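Local coordinates for LPXTG cell wall surface protein (Streptococcus gordonii, PDB 4IGB), which is a wall-anchored streptococcal surface protein that probably acts in adhesion, this chain covering its N-terminal N1 and N2 domains, at residues Y313-K318 against I391-A396; V336-E341 against G369-V374; L343-L348 against Y363-T368; K408-V413 against Q426-L431. All coordinates share one frame; numbering follows the deposited sequence.

Contact 1: Y313-K318 against I391-A396; sequences YKATFK and ITYKTA
Two antiparallel strands of the N2 domain meet here, with Y313 opposite Y393, K314 opposite T392 and A315 opposite I391. Y313 and Y393 form a hydrogen-bonded pair. Y313 N donates to Y393 O at 2.9 Å, and Y393 N returns a bond to Y313 O. A315 and I391 repeat the pattern, with A315 N to I391 O at 2.8 Å and I391 N to A315 O. Between them K314 and T392 form the non-hydrogen-bonded pair, on the other face of the sheet. There K314 CG passes by T392 OG1, and the rest of the lysine chain runs on, fully extended, away from the contact.

The pair lies in one layer of the two-layered N2 domain, which belongs to the adhesin clan. Strand 295-304 flanks it beyond 313-317, and strand 343-352 flanks it beyond 391-396. Y313, A315, F317, I391 and Y393 all face the second layer, where I409, N411 and Q337 touch Y313.

The Y393 ring turns its edge to the neighbouring strand. Its CD2 lies 4.0 Å from Y313 CB, and A315 CB approaches the same edge. I391 CG2 covers one face of this ring, offset toward the rim. That methyl is anti to the I391 backbone N, while CG1 lies beside the N (chi1 -55°) and carries CD1 the other way, toward F317. I391 CD1 meets F317 CE2 at 3.7 Å, the two side chains crossing at a slant. T395 OG1 lies 4.1 Å from Y313 CE2, but its hydrogen bond goes to V311 O.

Contact 2: V336-E341 against G369-V374; sequences VQKFDE and GQTVTV
Q370 and F339 face each other in the N2 beta sandwich, where strand 333-338 ends and its antiparallel neighbour 371-376 begins. The Q370 side chain bends at chi2 (-67°) and folds back over the F339 peptide. Its NE2 donates to F339 O at 2.9 Å. The approach is from above the carbonyl plane, 62° out of it, so the bond does not follow a lone pair. The same NE2 also bonds L343 O, at the start of the next strand. The Q370 backbone carbonyl takes a bond from F339 N at 3.0 Å.

The F339 ring is presented to V372 by its edge, with V372 CG2 near the ring plane and 4.0 Å from F339 CE2. Over one ring face, offset toward the rim, lies Q337 OE1. The Q337 amide is directed into the sandwich, where its NE2 bonds N411 of the neighbouring strand. Q337 and V372 form the hydrogen-bonded pair of the strands, with Q337 N to V372 O at 2.8 Å and V372 N back to Q337 O.

V336, K338, T371 and T373 share the opposite face. V336 and T373 lie side by side and point the same way. K338 crosses T371 obliquely, with the extended lysine chain passing the threonine hydroxyl at 3.6 Å between K338 CG and T371 OG1. The two branches of T371 are divided between neighbours: OG1 lies beside its own backbone N and meets K338, while CG2, anti to that N, rests 3.3 Å from Q337 O and 4.0 Å from V336 CG1.

Contact 3: L343-L348 against Y363-T368; sequences LDYKEL and YTIEKT
L348 and Y363 are joined by a water, although the two segments share no direct hydrogen bond. The water donates to L348 O at 3.1 Å and lies 2.7 Å from Y363 OH, near the plane of the tyrosine ring. The strand axes run antiparallel but stay 10.2 Å apart. That is too far for backbone pairing, and the segments meet through side chains and the water.

L348 and I365 reach toward each other tip to tip. A chi1 of 66° puts L348 CG between the backbone N and the carbonyl carbon, and from there L348 CG and CD1 both lie 3.8 Å from I365 CD1. L348 CD1 also comes within 4.1 Å of Y363 CE1, as leucine and tyrosine slide past each other in opposite directions.

This is a contact between the two layers of the N2 sandwich. Strand 343-352 pairs with 389-397 in one layer, and 363-368 pairs with 371-376 in the other. A classic beta bulge interrupts the first strand, since K346 and E347 both face K394.

Ahead of the bulge, Y345 and K367 pass in opposite directions. The lysine brings its aliphatic part to the ring, with CE 3.8 Å from Y345 CD2. K367 NZ bonds G369 O.

Contact 4: K408-V413 against Q426-L431; sequences KIDNTV and QVSTAL
The D410 carboxylate and the Q426 amide are stacked face to face, with their planes only 12° apart. D410 CG lies 4.0 Å from Q426 CD. Q426 reaches this position with an extended chain whose CG is anti to the backbone N (chi1 -176°). A water donates to Q426 OE1 and lies 2.9 Å from T412 OG1. The carboxylate forms a salt bridge with K408, whose NZ is 3.3 Å from D410 OD1. K408 NZ also makes a weak bond to S428 OG. T412 OG1 touches Q426 CB, the side chains crossing at about a right angle.

Beneath this polar surface the strands form an antiparallel pair at one side of the N2 sandwich. Strand 427-432 also runs parallel to 295-304, so it links the two layers. I409 pairs with T429, and N411 with V427, through two backbone bonds each. I409 N to T429 O and T429 N to I409 O are both 2.8 Å.

The side chains of these four turn inward. I409 and L431 meet at a slant, I409 CD1 4.0 Å from L431 CD2. A second water donates to I409 O and lies 2.8 Å from T429 OG1, which also hydrogen-bonds P300 O.

All four contacts lie in the N2 domain, whose strands join in one sheet and pack as two layers. Contact 3 is nested along the chain inside contact 2, and contact 2 inside contact 1; contact 4 follows them. Contacts 2 and 3 are nearest, with centres about 7 Å apart. Contact 1 is about 11 Å from each, and contacts 3 and 4 are farthest, at about 18 Å. Contact 1 pairs strands in one layer and contact 2 in the facing layer; contact 3 spans the two, and contact 4 holds the strand that links them. Together they join the layers into one compact unit, distinct from the N-terminal domain that holds the sodium ion.

Contact 1: Y313-K318 against I391-A396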
loop_
_atom_site.group_PDB
_atom_site.type_symbol
_atom_site.label_atom_id
_atom_site.label_comp_id
_atom_site.label_asym_id
_atom_site.label_seq_id
_atom_site.Cartn_x
_atom_site.Cartn_y
_atom_site.Cartn_z
ATOM N N TYR B 313 11.156 26.197 -17.502
ATOM C CA TYR B 313 10.213 25.277 -16.896
ATOM C C TYR B 313 9.762 25.778 -15.529
ATOM O O TYR B 313 10.582 26.112 -14.685
ATOM C CB TYR B 313 10.843 23.888 -16.760
ATOM C CG TYR B 313 11.170 23.221 -18.093
ATOM C CD1 TYR B 313 10.159 22.720 -18.908
ATOM C CD2 TYR B 313 12.481 23.086 -18.525
ATOM C CE1 TYR B 313 10.443 22.108 -20.124
ATOM C CE2 TYR B 313 12.781 22.469 -19.750
ATOM C CZ TYR B 313 11.756 21.984 -20.537
ATOM O OH TYR B 313 12.033 21.374 -21.738
ATOM N N LYS B 314 8.453 25.839 -15.323
ATOM C CA LYS B 314 7.909 26.197 -14.026
ATOM C C LYS B 314 7.213 24.985 -13.453
ATOM O O LYS B 314 6.279 24.448 -14.053
ATOM C CB LYS B 314 6.915 27.351 -14.146
ATOM C CG LYS B 314 6.426 27.901 -12.806
ATOM C CD LYS B 314 5.426 29.049 -13.023
ATOM C CE LYS B 314 4.864 29.585 -11.707
ATOM N NZ LYS B 314 3.742 30.552 -11.928
ATOM N N ALA B 315 7.675 24.550 -12.291
ATOM C CA ALA B 315 7.071 23.401 -11.638
ATOM C C ALA B 315 6.520 23.774 -10.277
ATOM O O ALA B 315 7.218 24.352 -9.438
ATOM C CB ALA B 315 8.078 22.269 -11.508
ATOM N N THR B 316 5.263 23.421 -10.058
ATOM C CA THR B 316 4.602 23.707 -8.795
ATOM C C THR B 316 4.334 22.420 -8.037
ATOM O O THR B 316 3.626 21.538 -8.523
ATOM C CB THR B 316 3.290 24.412 -9.056
ATOM O OG1 THR B 316 3.557 25.602 -9.807
ATOM C CG2 THR B 316 2.582 24.745 -7.743
ATOM N N PHE B 317 4.903 22.307 -6.844
ATOM C CA PHE B 317 4.802 21.057 -6.094
ATOM C C PHE B 317 3.889 21.221 -4.893
ATOM O O PHE B 317 4.172 22.014 -4.003
ATOM C CB PHE B 317 6.195 20.596 -5.637
ATOM C CG PHE B 317 7.167 20.398 -6.775
ATOM C CD1 PHE B 317 7.307 19.161 -7.373
ATOM C CD2 PHE B 317 7.929 21.453 -7.247
ATOM C CE1 PHE B 317 8.189 18.972 -8.437
ATOM C CE2 PHE B 317 8.822 21.271 -8.304
ATOM C CZ PHE B 317 8.948 20.026 -8.899
ATOM N N LYS B 318 2.800 20.461 -4.856
ATOM C CA LYS B 318 1.964 20.448 -3.659
ATOM C C LYS B 318 2.584 19.504 -2.640
ATOM O O LYS B 318 2.969 18.381 -2.976
ATOM C CB LYS B 318 0.521 20.041 -3.988
ATOM C CG LYS B 318 -0.437 19.967 -2.778
ATOM C CD LYS B 318 -0.168 18.726 -1.928
ATOM C CE LYS B 318 -1.420 17.922 -1.607
ATOM N NZ LYS B 318 -2.590 18.693 -1.092
ATOM N N ILE B 391 9.411 25.724 -8.428
ATOM C CA ILE B 391 10.778 25.774 -8.926
ATOM C C ILE B 391 10.770 26.190 -10.375
ATOM O O ILE B 391 10.082 25.585 -11.203
ATOM C CB ILE B 391 11.491 24.424 -8.803
ATOM C CG1 ILE B 391 11.438 23.924 -7.363
ATOM C CG2 ILE B 391 12.914 24.529 -9.331
ATOM C CD1 ILE B 391 12.063 22.584 -7.185
ATOM N N THR B 392 11.539 27.228 -10.682
ATOM C CA THR B 392 11.628 27.709 -12.049
ATOM C C THR B 392 13.015 27.424 -12.624
ATOM O O THR B 392 14.010 27.919 -12.114
ATOM C CB THR B 392 11.300 29.210 -12.103
ATOM O OG1 THR B 392 10.018 29.411 -11.497
ATOM C CG2 THR B 392 11.253 29.698 -13.539
ATOM N N TYR B 393 13.068 26.615 -13.680
ATOM C CA TYR B 393 14.334 26.216 -14.285
ATOM C C TYR B 393 14.567 26.950 -15.589
ATOM O O TYR B 393 13.760 26.860 -16.519
ATOM C CB TYR B 393 14.338 24.720 -14.599
ATOM C CG TYR B 393 13.947 23.792 -13.461
ATOM C CD1 TYR B 393 14.913 23.186 -12.671
ATOM C CD2 TYR B 393 12.612 23.479 -13.217
ATOM C CE1 TYR B 393 14.563 22.307 -11.664
ATOM C CE2 TYR B 393 12.255 22.595 -12.203
ATOM C CZ TYR B 393 13.232 22.015 -11.434
ATOM O OH TYR B 393 12.890 21.138 -10.426
ATOM N N LYS B 394 15.676 27.667 -15.670
ATOM C CA LYS B 394 16.068 28.306 -16.909
ATOM C C LYS B 394 17.012 27.386 -17.676
ATOM O O LYS B 394 18.036 26.957 -17.145
ATOM C CB LYS B 394 16.764 29.642 -16.618
ATOM C CG LYS B 394 15.846 30.729 -16.076
ATOM C CD LYS B 394 16.619 32.026 -15.829
ATOM C CE LYS B 394 15.693 33.171 -15.430
ATOM N NZ LYS B 394 16.443 34.420 -15.103
ATOM N N THR B 395 16.652 27.071 -18.917
ATOM C CA THR B 395 17.552 26.346 -19.810
ATOM C C THR B 395 17.611 27.061 -21.157
ATOM O O THR B 395 16.856 28.011 -21.405
ATOM C CB THR B 395 17.087 24.894 -20.065
ATOM O OG1 THR B 395 15.929 24.905 -20.903
ATOM C CG2 THR B 395 16.761 24.184 -18.769
ATOM N N ALA B 396 18.505 26.601 -22.033
ATOM C CA ALA B 396 18.529 27.085 -23.411
ATOM C C ALA B 396 19.041 25.993 -24.344
ATOM O O ALA B 396 19.955 25.264 -24.001
ATOM C CB ALA B 396 19.376 28.353 -23.528
#

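Contact 2: V336-E341 against G369-V374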
loop_
_atom_site.group_PDB
_atom_site.type_symbol
_atom_site.label_atom_id
_atom_site.label_comp_id
_atom_site.label_asym_id
_atom_site.label_seq_id
_atom_site.Cartn_x
_atom_site.Cartn_y
_atom_site.Cartn_z
ATOM N N VAL B 336 13.266 16.107 -8.852
ATOM C CA VAL B 336 14.256 15.631 -9.802
ATOM C C VAL B 336 13.843 16.064 -11.192
ATOM O O VAL B 336 12.775 15.678 -11.669
ATOM C CB VAL B 336 14.336 14.088 -9.818
ATOM C CG1 VAL B 336 15.298 13.618 -10.900
ATOM C CG2 VAL B 336 14.764 13.545 -8.467
ATOM N N GLN B 337 14.684 16.870 -11.826
ATOM C CA GLN B 337 14.499 17.247 -13.224
ATOM C C GLN B 337 15.492 16.475 -14.084
ATOM O O GLN B 337 16.579 16.110 -13.628
ATOM C CB GLN B 337 14.765 18.741 -13.420
ATOM C CG GLN B 337 13.548 19.582 -13.706
ATOM C CD GLN B 337 12.891 19.311 -15.060
ATOM O OE1 GLN B 337 13.181 18.318 -15.729
ATOM N NE2 GLN B 337 11.988 20.209 -15.463
ATOM N N LYS B 338 15.130 16.229 -15.334
ATOM C CA LYS B 338 16.117 15.728 -16.278
ATOM C C LYS B 338 15.834 16.361 -17.620
ATOM O O LYS B 338 14.725 16.284 -18.134
ATOM C CB LYS B 338 16.094 14.199 -16.371
ATOM C CG LYS B 338 17.180 13.638 -17.288
ATOM C CD LYS B 338 17.143 12.112 -17.345
ATOM C CE LYS B 338 18.176 11.569 -18.325
ATOM N NZ LYS B 338 17.824 10.183 -18.765
ATOM N N PHE B 339 16.837 17.012 -18.180
ATOM C CA PHE B 339 16.612 17.817 -19.372
ATOM C C PHE B 339 17.018 17.120 -20.647
ATOM O O PHE B 339 18.077 16.502 -20.716
ATOM C CB PHE B 339 17.360 19.143 -19.245
ATOM C CG PHE B 339 16.883 19.986 -18.091
ATOM C CD1 PHE B 339 15.650 20.622 -18.145
ATOM C CD2 PHE B 339 17.659 20.130 -16.951
ATOM C CE1 PHE B 339 15.211 21.397 -17.082
ATOM C CE2 PHE B 339 17.224 20.902 -15.896
ATOM C CZ PHE B 339 15.996 21.537 -15.965
ATOM N N ASP B 340 16.164 17.231 -21.658
ATOM C CA ASP B 340 16.503 16.761 -22.993
ATOM C C ASP B 340 17.930 17.207 -23.339
ATOM O O ASP B 340 18.334 18.332 -23.029
ATOM C CB ASP B 340 15.486 17.309 -23.998
ATOM C CG ASP B 340 15.663 16.735 -25.391
ATOM O OD1 ASP B 340 14.714 16.110 -25.908
ATOM O OD2 ASP B 340 16.742 16.932 -25.981
ATOM N N GLU B 341 18.691 16.315 -23.974
ATOM C CA GLU B 341 20.103 16.564 -24.292
ATOM C C GLU B 341 20.332 17.785 -25.178
ATOM O O GLU B 341 21.448 18.309 -25.246
ATOM C CB GLU B 341 20.739 15.319 -24.930
ATOM C CG GLU B 341 21.068 14.257 -23.889
ATOM C CD GLU B 341 21.366 12.892 -24.484
ATOM O OE1 GLU B 341 21.227 12.731 -25.719
ATOM O OE2 GLU B 341 21.733 11.982 -23.704
ATOM N N GLY B 369 25.182 15.579 -14.972
ATOM C CA GLY B 369 24.890 15.610 -16.391
ATOM C C GLY B 369 23.654 16.446 -16.665
ATOM O O GLY B 369 23.595 17.617 -16.288
ATOM N N GLN B 370 22.668 15.833 -17.313
ATOM C CA GLN B 370 21.385 16.470 -17.598
ATOM C C GLN B 370 20.370 16.396 -16.439
ATOM O O GLN B 370 19.287 16.975 -16.518
ATOM C CB GLN B 370 20.780 15.864 -18.867
ATOM C CG GLN B 370 21.589 16.181 -20.134
ATOM C CD GLN B 370 21.542 17.660 -20.495
ATOM O OE1 GLN B 370 22.468 18.414 -20.189
ATOM N NE2 GLN B 370 20.471 18.076 -21.158
ATOM N N THR B 371 20.712 15.690 -15.365
ATOM C CA THR B 371 19.810 15.616 -14.214
ATOM C C THR B 371 20.103 16.686 -13.172
ATOM O O THR B 371 21.236 16.835 -12.732
ATOM C CB THR B 371 19.873 14.250 -13.537
ATOM O OG1 THR B 371 19.448 13.254 -14.468
ATOM C CG2 THR B 371 18.963 14.217 -12.310
ATOM N N VAL B 372 19.071 17.427 -12.777
ATOM C CA VAL B 372 19.216 18.431 -11.728
ATOM C C VAL B 372 18.236 18.179 -10.590
ATOM O O VAL B 372 17.021 18.117 -10.803
ATOM C CB VAL B 372 19.023 19.856 -12.266
ATOM C CG1 VAL B 372 19.021 20.862 -11.107
ATOM C CG2 VAL B 372 20.121 20.183 -13.261
ATOM N N THR B 373 18.767 18.025 -9.384
ATOM C CA THR B 373 17.952 17.614 -8.248
ATOM C C THR B 373 17.934 18.671 -7.159
ATOM O O THR B 373 18.977 19.107 -6.685
ATOM C CB THR B 373 18.440 16.280 -7.663
ATOM O OG1 THR B 373 18.286 15.255 -8.648
ATOM C CG2 THR B 373 17.643 15.898 -6.415
ATOM N N VAL B 374 16.738 19.087 -6.771
ATOM C CA VAL B 374 16.596 20.006 -5.654
ATOM C C VAL B 374 16.194 19.235 -4.407
ATOM O O VAL B 374 15.241 18.463 -4.432
ATOM C CB VAL B 374 15.560 21.097 -5.941
ATOM C CG1 VAL B 374 15.312 21.929 -4.680
ATOM C CG2 VAL B 374 16.028 21.959 -7.095
#

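Contact 3: L343-L348 against Y363-T368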
loop_
_atom_site.group_PDB
_atom_site.type_symbol
_atom_site.label_atom_id
_atom_site.label_comp_id
_atom_site.label_asym_id
_atom_site.label_seq_id
_atom_site.Cartn_x
_atom_site.Cartn_y
_atom_site.Cartn_z
ATOM N N LEU B 343 19.210 20.580 -24.571
ATOM C CA LEU B 343 19.128 21.732 -23.681
ATOM C C LEU B 343 20.332 21.812 -22.760
ATOM O O LEU B 343 20.814 20.792 -22.267
ATOM C CB LEU B 343 17.871 21.652 -22.814
ATOM C CG LEU B 343 16.483 21.781 -23.443
ATOM C CD1 LEU B 343 15.418 21.602 -22.343
ATOM C CD2 LEU B 343 16.297 23.116 -24.178
ATOM N N ASP B 344 20.811 23.029 -22.524
ATOM C CA ASP B 344 21.753 23.274 -21.442
ATOM C C ASP B 344 21.017 23.877 -20.234
ATOM O O ASP B 344 20.321 24.889 -20.363
ATOM C CB ASP B 344 22.847 24.250 -21.881
ATOM C CG ASP B 344 23.730 23.693 -22.989
ATOM O OD1 ASP B 344 23.846 22.449 -23.101
ATOM O OD2 ASP B 344 24.301 24.511 -23.747
ATOM N N TYR B 345 21.191 23.269 -19.068
ATOM C CA TYR B 345 20.673 23.826 -17.826
ATOM C C TYR B 345 21.437 25.092 -17.456
ATOM O O TYR B 345 22.662 25.080 -17.393
ATOM C CB TYR B 345 20.792 22.807 -16.691
ATOM C CG TYR B 345 20.607 23.406 -15.308
ATOM C CD1 TYR B 345 19.347 23.793 -14.858
ATOM C CD2 TYR B 345 21.692 23.595 -14.459
ATOM C CE1 TYR B 345 19.173 24.351 -13.594
ATOM C CE2 TYR B 345 21.532 24.149 -13.198
ATOM C CZ TYR B 345 20.268 24.523 -12.769
ATOM O OH TYR B 345 20.107 25.075 -11.518
ATOM N N LYS B 346 20.716 26.177 -17.192
ATOM C CA LYS B 346 21.357 27.441 -16.816
ATOM C C LYS B 346 21.337 27.718 -15.309
ATOM O O LYS B 346 22.390 27.862 -14.689
ATOM C CB LYS B 346 20.748 28.610 -17.595
ATOM C CG LYS B 346 21.099 28.567 -19.070
ATOM C CD LYS B 346 20.213 29.492 -19.888
ATOM C CE LYS B 346 20.351 30.963 -19.499
ATOM N NZ LYS B 346 19.612 31.802 -20.483
ATOM N N GLU B 347 20.145 27.786 -14.722
ATOM C CA GLU B 347 20.009 28.034 -13.289
ATOM C C GLU B 347 18.559 27.831 -12.922
ATOM O O GLU B 347 17.725 27.625 -13.800
ATOM C CB GLU B 347 20.394 29.474 -12.968
ATOM C CG GLU B 347 19.530 30.457 -13.728
ATOM C CD GLU B 347 19.925 31.903 -13.502
ATOM O OE1 GLU B 347 20.946 32.333 -14.064
ATOM O OE2 GLU B 347 19.208 32.612 -12.774
ATOM N N LEU B 348 18.253 27.904 -11.631
ATOM C CA LEU B 348 16.869 27.784 -11.173
ATOM C C LEU B 348 16.636 28.595 -9.906
ATOM O O LEU B 348 17.583 28.934 -9.196
ATOM C CB LEU B 348 16.521 26.318 -10.889
ATOM C CG LEU B 348 17.278 25.680 -9.729
ATOM C CD1 LEU B 348 16.689 26.100 -8.385
ATOM C CD2 LEU B 348 17.238 24.168 -9.853
ATOM N N TYR B 363 17.276 24.943 0.487
ATOM C CA TYR B 363 17.442 23.827 -0.418
ATOM C C TYR B 363 18.879 23.734 -0.908
ATOM O O TYR B 363 19.660 24.683 -0.773
ATOM C CB TYR B 363 16.495 23.975 -1.611
ATOM C CG TYR B 363 16.822 25.145 -2.516
ATOM C CD1 TYR B 363 17.676 24.996 -3.606
ATOM C CD2 TYR B 363 16.270 26.396 -2.284
ATOM C CE1 TYR B 363 17.968 26.068 -4.440
ATOM C CE2 TYR B 363 16.554 27.473 -3.106
ATOM C CZ TYR B 363 17.398 27.305 -4.183
ATOM O OH TYR B 363 17.665 28.381 -4.997
ATOM N N THR B 364 19.217 22.578 -1.474
ATOM C CA THR B 364 20.491 22.400 -2.170
ATOM C C THR B 364 20.226 21.853 -3.561
ATOM O O THR B 364 19.157 21.303 -3.836
ATOM C CB THR B 364 21.419 21.421 -1.453
ATOM O OG1 THR B 364 20.781 20.141 -1.368
ATOM C CG2 THR B 364 21.750 21.917 -0.057
ATOM N N ILE B 365 21.214 22.003 -4.433
ATOM C CA ILE B 365 21.057 21.644 -5.826
ATOM C C ILE B 365 22.162 20.677 -6.187
ATOM O O ILE B 365 23.341 20.949 -5.957
ATOM C CB ILE B 365 21.188 22.860 -6.742
ATOM C CG1 ILE B 365 20.038 23.844 -6.518
ATOM C CG2 ILE B 365 21.230 22.422 -8.195
ATOM C CD1 ILE B 365 20.182 25.101 -7.353
ATOM N N GLU B 366 21.774 19.540 -6.738
ATOM C CA GLU B 366 22.730 18.549 -7.182
ATOM C C GLU B 366 22.552 18.378 -8.675
ATOM O O GLU B 366 21.435 18.146 -9.150
ATOM C CB GLU B 366 22.487 17.229 -6.462
ATOM C CG GLU B 366 23.285 16.073 -7.040
ATOM C CD GLU B 366 23.066 14.789 -6.277
ATOM O OE1 GLU B 366 23.116 14.824 -5.029
ATOM O OE2 GLU B 366 22.830 13.751 -6.927
ATOM N N LYS B 367 23.643 18.521 -9.420
ATOM C CA LYS B 367 23.598 18.323 -10.858
ATOM C C LYS B 367 24.488 17.155 -11.277
ATOM O O LYS B 367 25.675 17.107 -10.937
ATOM C CB LYS B 367 24.017 19.600 -11.600
ATOM C CG LYS B 367 23.888 19.502 -13.116
ATOM C CD LYS B 367 24.254 20.806 -13.800
ATOM C CE LYS B 367 24.069 20.713 -15.312
ATOM N NZ LYS B 367 25.016 19.726 -15.930
ATOM N N THR B 368 23.910 16.212 -12.010
ATOM C CA THR B 368 24.691 15.155 -12.634
ATOM C C THR B 368 24.316 15.062 -14.103
ATOM O O THR B 368 23.259 14.535 -14.444
ATOM C CB THR B 368 24.457 13.790 -11.967
ATOM O OG1 THR B 368 24.685 13.900 -10.559
ATOM C CG2 THR B 368 25.411 12.757 -12.542
HETATM O O HOH W 1 19.606 28.525 -6.908
#

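Contact 4: K408-V413 against Q426-L431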
loop_
_atom_site.group_PDB
_atom_site.type_symbol
_atom_site.label_atom_id
_atom_site.label_comp_id
_atom_site.label_asym_id
_atom_site.label_seq_id
_atom_site.Cartn_x
_atom_site.Cartn_y
_atom_site.Cartn_z
ATOM N N LYS B 408 10.089 16.974 -30.915
ATOM C CA LYS B 408 9.729 17.932 -29.873
ATOM C C LYS B 408 10.564 17.700 -28.624
ATOM O O LYS B 408 11.033 16.594 -28.379
ATOM C CB LYS B 408 8.240 17.813 -29.537
ATOM C CG LYS B 408 7.856 16.430 -29.051
ATOM C CD LYS B 408 6.349 16.212 -29.040
ATOM C CE LYS B 408 6.010 14.767 -28.629
ATOM N NZ LYS B 408 5.190 14.681 -27.374
ATOM N N ILE B 409 10.770 18.749 -27.843
ATOM C CA ILE B 409 11.485 18.578 -26.596
ATOM C C ILE B 409 10.459 18.361 -25.505
ATOM O O ILE B 409 9.613 19.224 -25.265
ATOM C CB ILE B 409 12.369 19.781 -26.259
ATOM C CG1 ILE B 409 13.451 19.956 -27.322
ATOM C CG2 ILE B 409 13.001 19.594 -24.887
ATOM C CD1 ILE B 409 14.117 21.315 -27.284
ATOM N N ASP B 410 10.528 17.190 -24.875
ATOM C CA ASP B 410 9.640 16.816 -23.776
ATOM C C ASP B 410 10.299 17.073 -22.432
ATOM O O ASP B 410 11.529 17.143 -22.329
ATOM C CB ASP B 410 9.270 15.327 -23.870
ATOM C CG ASP B 410 8.376 15.028 -25.055
ATOM O OD1 ASP B 410 7.595 15.926 -25.444
ATOM O OD2 ASP B 410 8.452 13.908 -25.602
ATOM N N ASN B 411 9.478 17.197 -21.392
ATOM C CA ASN B 411 10.002 17.333 -20.045
ATOM C C ASN B 411 8.993 16.849 -18.995
ATOM O O ASN B 411 7.779 17.007 -19.157
ATOM C CB ASN B 411 10.422 18.779 -19.794
ATOM C CG ASN B 411 11.073 18.972 -18.442
ATOM O OD1 ASN B 411 10.457 19.505 -17.524
ATOM N ND2 ASN B 411 12.322 18.522 -18.307
ATOM N N THR B 412 9.512 16.235 -17.939
ATOM C CA THR B 412 8.709 15.752 -16.820
ATOM C C THR B 412 9.540 15.957 -15.561
ATOM O O THR B 412 10.760 15.769 -15.579
ATOM C CB THR B 412 8.338 14.251 -16.991
ATOM O OG1 THR B 412 7.399 14.120 -18.063
ATOM C CG2 THR B 412 7.700 13.665 -15.718
ATOM N N VAL B 413 8.906 16.372 -14.469
ATOM C CA VAL B 413 9.650 16.502 -13.236
ATOM C C VAL B 413 9.002 15.594 -12.225
ATOM O O VAL B 413 7.819 15.294 -12.348
ATOM C CB VAL B 413 9.757 17.971 -12.744
ATOM C CG1 VAL B 413 8.407 18.488 -12.194
ATOM C CG2 VAL B 413 10.829 18.081 -11.708
ATOM N N GLN B 426 3.537 15.731 -18.284
ATOM C CA GLN B 426 4.583 15.970 -19.269
ATOM C C GLN B 426 4.266 17.204 -20.123
ATOM O O GLN B 426 3.111 17.446 -20.474
ATOM C CB GLN B 426 4.766 14.745 -20.165
ATOM C CG GLN B 426 5.914 14.895 -21.159
ATOM C CD GLN B 426 5.976 13.750 -22.145
ATOM O OE1 GLN B 426 6.838 12.878 -22.049
ATOM N NE2 GLN B 426 5.058 13.748 -23.107
ATOM N N VAL B 427 5.284 17.990 -20.459
ATOM C CA VAL B 427 5.073 19.149 -21.330
ATOM C C VAL B 427 5.916 19.029 -22.575
ATOM O O VAL B 427 6.822 18.204 -22.646
ATOM C CB VAL B 427 5.411 20.503 -20.648
ATOM C CG1 VAL B 427 4.482 20.760 -19.459
ATOM C CG2 VAL B 427 6.889 20.563 -20.247
ATOM N N SER B 428 5.620 19.867 -23.557
ATOM C CA SER B 428 6.289 19.762 -24.840
ATOM C C SER B 428 6.616 21.115 -25.445
ATOM O O SER B 428 5.793 22.024 -25.448
ATOM C CB SER B 428 5.429 18.964 -25.819
ATOM O OG SER B 428 5.900 17.634 -25.934
ATOM N N THR B 429 7.827 21.230 -25.966
ATOM C CA THR B 429 8.185 22.364 -26.798
ATOM C C THR B 429 8.457 21.889 -28.224
ATOM O O THR B 429 9.402 21.132 -28.468
ATOM C CB THR B 429 9.399 23.099 -26.235
ATOM O OG1 THR B 429 9.082 23.572 -24.915
ATOM C CG2 THR B 429 9.775 24.271 -27.138
ATOM N N ALA B 430 7.605 22.323 -29.153
ATOM C CA ALA B 430 7.725 21.941 -30.558
ATOM C C ALA B 430 8.891 22.656 -31.224
ATOM O O ALA B 430 9.186 23.809 -30.910
ATOM C CB ALA B 430 6.433 22.242 -31.295
ATOM N N LEU B 431 9.546 21.971 -32.154
ATOM C CA LEU B 431 10.674 22.549 -32.874
ATOM C C LEU B 431 10.249 23.069 -34.244
ATOM O O LEU B 431 9.539 22.388 -34.984
ATOM C CB LEU B 431 11.795 21.521 -33.027
ATOM C CG LEU B 431 12.574 21.184 -31.754
ATOM C CD1 LEU B 431 13.876 20.479 -32.093
ATOM C CD2 LEU B 431 12.835 22.437 -30.937
HETATM O O HOH W 2 10.018 21.506 -23.289
HETATM O O HOH W 3 9.030 13.686 -20.420
#